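Local structure of insecticidal crystal protein Cry7Cal (Bacillus thuringiensis, 5ZI1) at residues A[507-512]-A[578-583]; A[479-484]-A[503-508]; A[65-70]-A[199-204]. The protein is a locust-active insecticidal crystal toxin whose three-domain core, held in this chain, probably binds gut receptors and permeabilises membranes. All coordinates share one frame; numbering follows the deposited sequence.

Interaction 1 of 3, residues A[507-512]-A[578-583]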
loop_
_atom_site.group_PDB
_atom_site.type_symbol
_atom_site.label_atom_id
_atom_site.label_comp_id
_atom_site.label_asym_id
_atom_site.label_seq_id
_atom_site.Cartn_x
_atom_site.Cartn_y
_atom_site.Cartn_z
ATOM N N ASN A 507 31.300 -1.098 0.274
ATOM C CA ASN A 507 30.487 -0.940 -0.920
ATOM C C ASN A 507 29.113 -1.584 -0.783
ATOM O O ASN A 507 28.185 -1.194 -1.501
ATOM C CB ASN A 507 31.214 -1.540 -2.127
ATOM C CG ASN A 507 32.428 -0.733 -2.550
ATOM O OD1 ASN A 507 32.628 0.417 -2.128
ATOM N ND2 ASN A 507 33.249 -1.333 -3.402
ATOM N N GLN A 508 28.971 -2.574 0.092
ATOM C CA GLN A 508 27.753 -3.370 0.124
ATOM C C GLN A 508 26.596 -2.568 0.707
ATOM O O GLN A 508 26.730 -1.939 1.761
ATOM C CB GLN A 508 27.976 -4.643 0.936
ATOM C CG GLN A 508 26.810 -5.603 0.836
ATOM C CD GLN A 508 27.162 -7.023 1.256
ATOM O OE1 GLN A 508 26.558 -7.579 2.176
ATOM N NE2 GLN A 508 28.133 -7.620 0.569
ATOM N N VAL A 509 25.455 -2.593 0.020
ATOM C CA VAL A 509 24.269 -1.889 0.501
ATOM C C VAL A 509 23.309 -2.851 1.188
ATOM O O VAL A 509 22.936 -2.642 2.350
ATOM C CB VAL A 509 23.556 -1.141 -0.635
ATOM C CG1 VAL A 509 22.269 -0.517 -0.116
ATOM C CG2 VAL A 509 24.485 -0.088 -1.262
ATOM N N PHE A 510 22.882 -3.906 0.488
ATOM C CA PHE A 510 21.939 -4.829 1.107
ATOM C C PHE A 510 22.158 -6.244 0.595
ATOM O O PHE A 510 22.868 -6.471 -0.390
ATOM C CB PHE A 510 20.483 -4.374 0.893
ATOM C CG PHE A 510 19.975 -4.473 -0.536
ATOM C CD1 PHE A 510 19.756 -5.700 -1.144
ATOM C CD2 PHE A 510 19.631 -3.329 -1.235
ATOM C CE1 PHE A 510 19.257 -5.781 -2.430
ATOM C CE2 PHE A 510 19.124 -3.410 -2.515
ATOM C CZ PHE A 510 18.939 -4.637 -3.113
ATOM N N ARG A 511 21.515 -7.201 1.278
ATOM C CA ARG A 511 21.435 -8.576 0.804
ATOM C C ARG A 511 19.987 -8.984 0.619
ATOM O O ARG A 511 19.120 -8.612 1.404
ATOM C CB ARG A 511 22.020 -9.579 1.774
ATOM C CG ARG A 511 22.989 -9.021 2.749
ATOM C CD ARG A 511 23.827 -10.126 3.248
ATOM N NE ARG A 511 24.816 -9.680 4.221
ATOM C CZ ARG A 511 26.070 -10.101 4.222
ATOM N NH1 ARG A 511 26.910 -9.649 5.136
ATOM N NH2 ARG A 511 26.471 -10.968 3.291
ATOM N N MET A 512 19.764 -9.851 -0.357
ATOM C CA MET A 512 18.432 -10.293 -0.726
ATOM C C MET A 512 18.550 -11.718 -1.237
ATOM O O MET A 512 19.519 -12.044 -1.930
ATOM C CB MET A 512 17.864 -9.350 -1.787
ATOM C CG MET A 512 16.509 -9.699 -2.329
ATOM S SD MET A 512 16.030 -8.464 -3.577
ATOM C CE MET A 512 15.592 -7.055 -2.559
ATOM N N LEU A 578 23.346 -5.688 -3.683
ATOM C CA LEU A 578 23.518 -4.430 -4.392
ATOM C C LEU A 578 24.695 -3.709 -3.763
ATOM O O LEU A 578 24.863 -3.732 -2.540
ATOM C CB LEU A 578 22.269 -3.545 -4.330
ATOM C CG LEU A 578 22.336 -2.283 -5.213
ATOM C CD1 LEU A 578 21.044 -2.079 -5.987
ATOM C CD2 LEU A 578 22.670 -1.038 -4.420
ATOM N N TYR A 579 25.519 -3.092 -4.608
ATOM C CA TYR A 579 26.725 -2.419 -4.163
ATOM C C TYR A 579 26.737 -0.995 -4.690
ATOM O O TYR A 579 26.224 -0.714 -5.771
ATOM C CB TYR A 579 27.998 -3.131 -4.654
ATOM C CG TYR A 579 28.114 -4.588 -4.299
ATOM C CD1 TYR A 579 27.508 -5.553 -5.073
ATOM C CD2 TYR A 579 28.862 -4.996 -3.208
ATOM C CE1 TYR A 579 27.622 -6.892 -4.760
ATOM C CE2 TYR A 579 28.983 -6.338 -2.882
ATOM C CZ TYR A 579 28.361 -7.281 -3.666
ATOM O OH TYR A 579 28.472 -8.622 -3.364
ATOM N N ILE A 580 27.341 -0.108 -3.912
ATOM C CA ILE A 580 27.734 1.216 -4.354
ATOM C C ILE A 580 29.246 1.249 -4.273
ATOM O O ILE A 580 29.812 1.047 -3.194
ATOM C CB ILE A 580 27.126 2.329 -3.489
ATOM C CG1 ILE A 580 25.599 2.334 -3.587
ATOM C CG2 ILE A 580 27.706 3.684 -3.882
ATOM C CD1 ILE A 580 25.078 2.636 -4.970
ATOM N N ILE A 581 29.904 1.506 -5.400
ATOM C CA ILE A 581 31.362 1.537 -5.439
ATOM C C ILE A 581 31.778 2.886 -4.865
ATOM O O ILE A 581 31.758 3.904 -5.569
ATOM C CB ILE A 581 31.901 1.319 -6.855
ATOM C CG1 ILE A 581 31.208 0.114 -7.500
ATOM C CG2 ILE A 581 33.414 1.121 -6.840
ATOM C CD1 ILE A 581 31.280 -1.156 -6.673
ATOM N N LYS A 582 32.143 2.900 -3.574
ATOM C CA LYS A 582 32.422 4.160 -2.883
ATOM C C LYS A 582 33.458 4.994 -3.628
ATOM O O LYS A 582 33.258 6.190 -3.850
ATOM C CB LYS A 582 32.900 3.894 -1.453
ATOM C CG LYS A 582 31.828 3.446 -0.489
ATOM C CD LYS A 582 32.355 3.407 0.944
ATOM C CE LYS A 582 32.201 4.747 1.638
ATOM N NZ LYS A 582 33.428 5.572 1.690
ATOM N N ALA A 583 34.563 4.355 -4.039
ATOM C CA ALA A 583 35.723 5.061 -4.581
ATOM C C ALA A 583 35.380 5.921 -5.783
ATOM O O ALA A 583 35.991 6.975 -5.982
ATOM C CB ALA A 583 36.809 4.066 -4.973
HETATM O O HOH W 1 34.967 1.432 -3.754
#
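N507 turns CG beside its own backbone N (chi1 -70°), which carries its amide toward the backbone after I580, while F510 sets CG between its backbone N and carbonyl carbon (chi1 69°), which turns one ring face to L578 CB. That CH-pi contact brings F510 CE2 to 3.6 Å from L578 CB, offset toward the rim of the ring. At the other end N507 OD1 accepts a nearly straight bond from K582 N at 2.9 Å, the donor standing well above the carbonyl plane. The same oxygen takes a proton from a water that in turn accepts from A583 N, so two bonds grip it. The backbone carbonyl of N507 is used as well, I580 N lying 2.8 Å from N507 O. Next along, V509 N reaches L578 O at 2.9 Å, and a weak bond from L578 N to F510 O follows. V509 presses CG2 against I580 CG1 at 3.5 Å, and L497 of strand 496-500 meets both V509 and F510. Q508 and Y579 share the other face of the sheet, with Q508 NE2 3.8 Å from Y579 CE2 and the amide and ring planes 81° apart. Between the Q508-Y579 and F510-L578 pairs the register slips by one residue, a beta bulge in an antiparallel sheet of the C-terminal beta-sandwich, domain III of three-domain Cry toxins.

Interaction 2 of 3, residues A[479-484]-A[503-508]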
loop_
_atom_site.group_PDB
_atom_site.type_symbol
_atom_site.label_atom_id
_atom_site.label_comp_id
_atom_site.label_asym_id
_atom_site.label_seq_id
_atom_site.Cartn_x
_atom_site.Cartn_y
_atom_site.Cartn_z
ATOM N N THR A 479 20.913 -5.072 5.579
ATOM C CA THR A 479 21.527 -3.869 5.042
ATOM C C THR A 479 22.816 -3.612 5.806
ATOM O O THR A 479 23.047 -4.179 6.879
ATOM C CB THR A 479 20.621 -2.629 5.163
ATOM O OG1 THR A 479 20.520 -2.253 6.540
ATOM C CG2 THR A 479 19.227 -2.896 4.615
ATOM N N ASN A 480 23.654 -2.742 5.242
ATOM C CA ASN A 480 24.914 -2.406 5.886
ATOM C C ASN A 480 24.660 -1.729 7.228
ATOM O O ASN A 480 23.608 -1.123 7.456
ATOM C CB ASN A 480 25.745 -1.494 4.985
ATOM C CG ASN A 480 27.229 -1.687 5.184
ATOM O OD1 ASN A 480 27.663 -2.122 6.247
ATOM N ND2 ASN A 480 28.018 -1.373 4.158
ATOM N N THR A 481 25.648 -1.827 8.122
ATOM C CA THR A 481 25.484 -1.311 9.478
ATOM C C THR A 481 25.466 0.208 9.542
ATOM O O THR A 481 24.977 0.767 10.530
ATOM C CB THR A 481 26.594 -1.838 10.384
ATOM O OG1 THR A 481 27.871 -1.448 9.862
ATOM C CG2 THR A 481 26.519 -3.352 10.472
ATOM N N ALA A 482 25.983 0.890 8.525
ATOM C CA ALA A 482 25.981 2.340 8.521
ATOM C C ALA A 482 25.789 2.818 7.095
ATOM O O ALA A 482 25.994 2.072 6.133
ATOM C CB ALA A 482 27.271 2.916 9.117
ATOM N N GLY A 483 25.364 4.073 6.971
ATOM C CA GLY A 483 25.157 4.675 5.673
ATOM C C GLY A 483 23.933 4.211 4.920
ATOM O O GLY A 483 23.700 4.695 3.807
ATOM N N VAL A 484 23.145 3.294 5.479
ATOM C CA VAL A 484 21.930 2.788 4.851
ATOM C C VAL A 484 20.783 2.924 5.834
ATOM O O VAL A 484 20.807 2.308 6.906
ATOM C CB VAL A 484 22.066 1.324 4.423
ATOM C CG1 VAL A 484 20.815 0.903 3.683
ATOM C CG2 VAL A 484 23.319 1.125 3.574
ATOM N N ASN A 503 29.019 7.656 4.493
ATOM C CA ASN A 503 28.751 6.898 5.707
ATOM C C ASN A 503 28.698 5.394 5.477
ATOM O O ASN A 503 28.558 4.640 6.449
ATOM C CB ASN A 503 27.440 7.359 6.345
ATOM C CG ASN A 503 27.564 8.706 7.010
ATOM O OD1 ASN A 503 28.639 9.082 7.477
ATOM N ND2 ASN A 503 26.463 9.449 7.052
ATOM N N LEU A 504 28.806 4.941 4.232
ATOM C CA LEU A 504 28.923 3.518 3.952
ATOM C C LEU A 504 30.219 2.972 4.539
ATOM O O LEU A 504 31.299 3.487 4.217
ATOM C CB LEU A 504 28.899 3.257 2.452
ATOM C CG LEU A 504 27.564 2.896 1.809
ATOM C CD1 LEU A 504 27.790 2.490 0.358
ATOM C CD2 LEU A 504 26.873 1.789 2.574
ATOM N N PRO A 505 30.168 1.957 5.398
ATOM C CA PRO A 505 31.415 1.288 5.794
ATOM C C PRO A 505 32.135 0.676 4.613
ATOM O O PRO A 505 33.362 0.772 4.511
ATOM C CB PRO A 505 30.941 0.208 6.783
ATOM C CG PRO A 505 29.585 0.636 7.226
ATOM C CD PRO A 505 28.990 1.380 6.062
ATOM N N SER A 506 31.395 0.041 3.712
ATOM C CA SER A 506 31.971 -0.615 2.554
ATOM C C SER A 506 31.010 -0.422 1.384
ATOM O O SER A 506 30.026 0.321 1.474
ATOM C CB SER A 506 32.258 -2.096 2.849
ATOM O OG SER A 506 31.078 -2.876 2.779
ATOM N N ASN A 507 31.300 -1.098 0.274
ATOM C CA ASN A 507 30.487 -0.940 -0.920
ATOM C C ASN A 507 29.113 -1.584 -0.783
ATOM O O ASN A 507 28.185 -1.194 -1.501
ATOM C CB ASN A 507 31.214 -1.540 -2.127
ATOM C CG ASN A 507 32.428 -0.733 -2.550
ATOM O OD1 ASN A 507 32.628 0.417 -2.128
ATOM N ND2 ASN A 507 33.249 -1.333 -3.402
ATOM N N GLN A 508 28.971 -2.574 0.092
ATOM C CA GLN A 508 27.753 -3.370 0.124
ATOM C C GLN A 508 26.596 -2.568 0.707
ATOM O O GLN A 508 26.730 -1.939 1.761
ATOM C CB GLN A 508 27.976 -4.643 0.936
ATOM C CG GLN A 508 26.810 -5.603 0.836
ATOM C CD GLN A 508 27.162 -7.023 1.256
ATOM O OE1 GLN A 508 26.558 -7.579 2.176
ATOM N NE2 GLN A 508 28.133 -7.620 0.569
#
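One hydrogen bond joins the two loops, which follow strands 478-479 and 496-500 and meet at the surface of the C-terminal delta-endotoxin domain (domain III): N480 ND2 gives a proton to Q508 O at 2.8 Å. The donor lies in the carbonyl plane of Q508, but the acceptor is tilted 32° from the amide plane of N480, and the N-H points well off the line (132°). The other end of the amide is used within its own loop, where T481 N lies 2.8 Å from N480 OD1; bonds at both ends fix the flip of this group. Van der Waals packing supplies the rest. P505 brings its CD and CG corner over the N480 amide, with P505 CD 3.5 Å from N480 ND2, and P505 CG is 3.8 Å from A482 CB. Deeper in, L504 CD2 meets V484 CG2 at 3.8 Å, and L504 also packs on I499 and I580. Backbone lies close to backbone at G483, whose CA comes 3.9 Å from L504 N; N503 CB rests against the same CA. The chemistry is therefore mixed: one bent amide-to-carbonyl bond crosses amid apolar and backbone packing, and the N480-V509 backbone bond continues the link.

Interaction 3 of 3, residues A[65-70]-A[199-204]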
loop_
_atom_site.group_PDB
_atom_site.type_symbol
_atom_site.label_atom_id
_atom_site.label_comp_id
_atom_site.label_asym_id
_atom_site.label_seq_id
_atom_site.Cartn_x
_atom_site.Cartn_y
_atom_site.Cartn_z
ATOM N N ALA A 65 -15.981 12.970 5.467
ATOM C CA ALA A 65 -16.062 12.564 6.870
ATOM C C ALA A 65 -14.680 12.452 7.497
ATOM O O ALA A 65 -14.483 12.854 8.647
ATOM C CB ALA A 65 -16.805 11.228 7.003
ATOM N N LEU A 66 -13.718 11.896 6.758
ATOM C CA LEU A 66 -12.386 11.665 7.310
ATOM C C LEU A 66 -11.688 12.968 7.666
ATOM O O LEU A 66 -11.033 13.061 8.711
ATOM C CB LEU A 66 -11.537 10.886 6.311
ATOM C CG LEU A 66 -11.872 9.430 6.030
ATOM C CD1 LEU A 66 -10.861 8.915 5.016
ATOM C CD2 LEU A 66 -11.859 8.603 7.311
ATOM N N ILE A 67 -11.786 13.979 6.797
ATOM C CA ILE A 67 -11.056 15.232 6.993
ATOM C C ILE A 67 -11.954 16.364 7.452
ATOM O O ILE A 67 -11.490 17.507 7.541
ATOM C CB ILE A 67 -10.308 15.659 5.730
ATOM C CG1 ILE A 67 -11.292 16.072 4.635
ATOM C CG2 ILE A 67 -9.468 14.560 5.276
ATOM C CD1 ILE A 67 -10.592 16.637 3.412
ATOM N N ASN A 68 -13.235 16.095 7.690
ATOM C CA ASN A 68 -14.120 17.073 8.302
ATOM C C ASN A 68 -14.189 18.351 7.460
ATOM O O ASN A 68 -13.881 19.451 7.916
ATOM C CB ASN A 68 -13.662 17.358 9.735
ATOM C CG ASN A 68 -14.687 18.106 10.533
ATOM O OD1 ASN A 68 -15.890 17.988 10.285
ATOM N ND2 ASN A 68 -14.224 18.889 11.499
ATOM N N GLN A 69 -14.571 18.179 6.197
ATOM C CA GLN A 69 -14.852 19.307 5.317
ATOM C C GLN A 69 -15.847 18.847 4.269
ATOM O O GLN A 69 -15.583 17.887 3.538
ATOM C CB GLN A 69 -13.584 19.847 4.648
ATOM C CG GLN A 69 -13.791 21.224 4.024
ATOM C CD GLN A 69 -13.238 21.340 2.610
ATOM O OE1 GLN A 69 -12.042 21.139 2.369
ATOM N NE2 GLN A 69 -14.107 21.676 1.666
ATOM N N GLU A 70 -16.981 19.523 4.194
ATOM C CA GLU A 70 -17.982 19.147 3.211
ATOM C C GLU A 70 -17.652 19.803 1.872
ATOM O O GLU A 70 -16.845 20.722 1.792
ATOM C CB GLU A 70 -19.388 19.543 3.687
ATOM C CG GLU A 70 -20.510 18.569 3.274
ATOM C CD GLU A 70 -20.568 17.303 4.144
ATOM O OE1 GLU A 70 -20.987 16.229 3.631
ATOM O OE2 GLU A 70 -20.191 17.382 5.340
ATOM N N ASN A 199 -1.787 16.496 7.941
ATOM C CA ASN A 199 -1.359 17.627 8.763
ATOM C C ASN A 199 -2.544 18.280 9.471
ATOM O O ASN A 199 -2.483 18.586 10.672
ATOM C CB ASN A 199 -0.614 18.649 7.898
ATOM C CG ASN A 199 -0.091 19.813 8.709
ATOM O OD1 ASN A 199 0.842 19.660 9.501
ATOM N ND2 ASN A 199 -0.705 20.973 8.543
ATOM N N LYS A 200 -3.639 18.487 8.744
ATOM C CA LYS A 200 -4.829 19.051 9.351
ATOM C C LYS A 200 -5.357 18.158 10.480
ATOM O O LYS A 200 -5.646 18.642 11.582
ATOM C CB LYS A 200 -5.875 19.270 8.260
ATOM C CG LYS A 200 -7.205 19.829 8.742
ATOM C CD LYS A 200 -8.282 19.524 7.714
ATOM C CE LYS A 200 -9.416 20.528 7.781
ATOM N NZ LYS A 200 -10.696 19.944 8.179
ATOM N N LEU A 201 -5.473 16.842 10.237
ATOM C CA LEU A 201 -5.954 15.948 11.296
ATOM C C LEU A 201 -5.025 15.952 12.494
ATOM O O LEU A 201 -5.480 15.815 13.637
ATOM C CB LEU A 201 -6.117 14.525 10.774
ATOM C CG LEU A 201 -7.280 14.499 9.796
ATOM C CD1 LEU A 201 -7.261 13.266 8.953
ATOM C CD2 LEU A 201 -8.580 14.625 10.554
ATOM N N LYS A 202 -3.733 16.132 12.263
ATOM C CA LYS A 202 -2.797 16.103 13.375
ATOM C C LYS A 202 -2.986 17.303 14.282
ATOM O O LYS A 202 -2.752 17.210 15.491
ATOM C CB LYS A 202 -1.371 16.033 12.837
ATOM C CG LYS A 202 -0.289 15.886 13.888
ATOM C CD LYS A 202 1.069 15.791 13.195
ATOM C CE LYS A 202 2.208 16.227 14.087
ATOM N NZ LYS A 202 3.467 16.338 13.282
ATOM N N ASN A 203 -3.432 18.426 13.726
ATOM C CA ASN A 203 -3.645 19.657 14.473
ATOM C C ASN A 203 -5.095 19.855 14.883
ATOM O O ASN A 203 -5.434 20.924 15.388
ATOM C CB ASN A 203 -3.166 20.857 13.656
ATOM C CG ASN A 203 -1.664 20.887 13.527
ATOM O OD1 ASN A 203 -0.958 21.218 14.483
ATOM N ND2 ASN A 203 -1.155 20.502 12.354
ATOM N N ALA A 204 -5.953 18.856 14.675
ATOM C CA ALA A 204 -7.359 18.990 15.029
ATOM C C ALA A 204 -7.530 19.102 16.537
ATOM O O ALA A 204 -6.731 18.583 17.319
ATOM C CB ALA A 204 -8.169 17.800 14.515
#
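K200 NZ donates to I67 O at 2.6 Å, nearly along the C=O axis (169°), and N68 O stands 3.2 Å from the same K200 NZ. The lysine gets there by setting CG anti to its backbone N (chi1 179°), running out extended and bending at the last torsion. Beside it, L201 lays CD2 against the backbone, 3.4 Å from L66 O, while its other methyl, L201 CD1, lies 4.5 Å from I67 CG2. Both segments are the C-terminal ends of helices: I67 closes helix 54-67, and N68, with positive phi, is the first residue to leave it. A positive ammonium group at such an end would probably be favoured by the partial negative charge of the terminal carbonyls. The two helices belong to the N-terminal helical bundle of the delta endotoxin, the domain that in three-domain Cry toxins is thought to form the membrane pore. In the second shell, helix 208-227 lies against both sides of the contact: F218 touches I67 and L201, while R217 and E221 touch L66. On the lysine side the helix end is secured by N203, whose side-chain ND2 and backbone N both bind N199 O, at 2.9 Å from N203 ND2 and 3.2 Å from N203 N, approaching from opposite faces of the carbonyl plane. Past N68 the chain is steadied by Q69, with NE2 of Q69 2.9 Å from E70 O and weakly bonded to G135 O, while its side chain also rests on F136 and P139; P139 packs on I67 too.

Interaction 3 comes first along the chain. Interaction 2 opens next, at 479-484 in the C-terminal beta domain; its second segment, 503-508, overlaps the first of interaction 1, 507-512, and 578-583 comes last. The centres of interactions 1 and 2 lie about 42 Å and 40 Å from that of interaction 3, and nothing touches across the gap. Interactions 1 and 2 are neighbours, with centres about 7 Å apart: they share N507 and Q508, and V509 O probably accepts a bond from N480 N at 3.0 Å. Strand 508-513 runs between 478-479 and 575-580 in one sheet, so its start is tied on both flanks; interaction 3 joins two helix ends in the N-terminal helical domain, separate from this sheet.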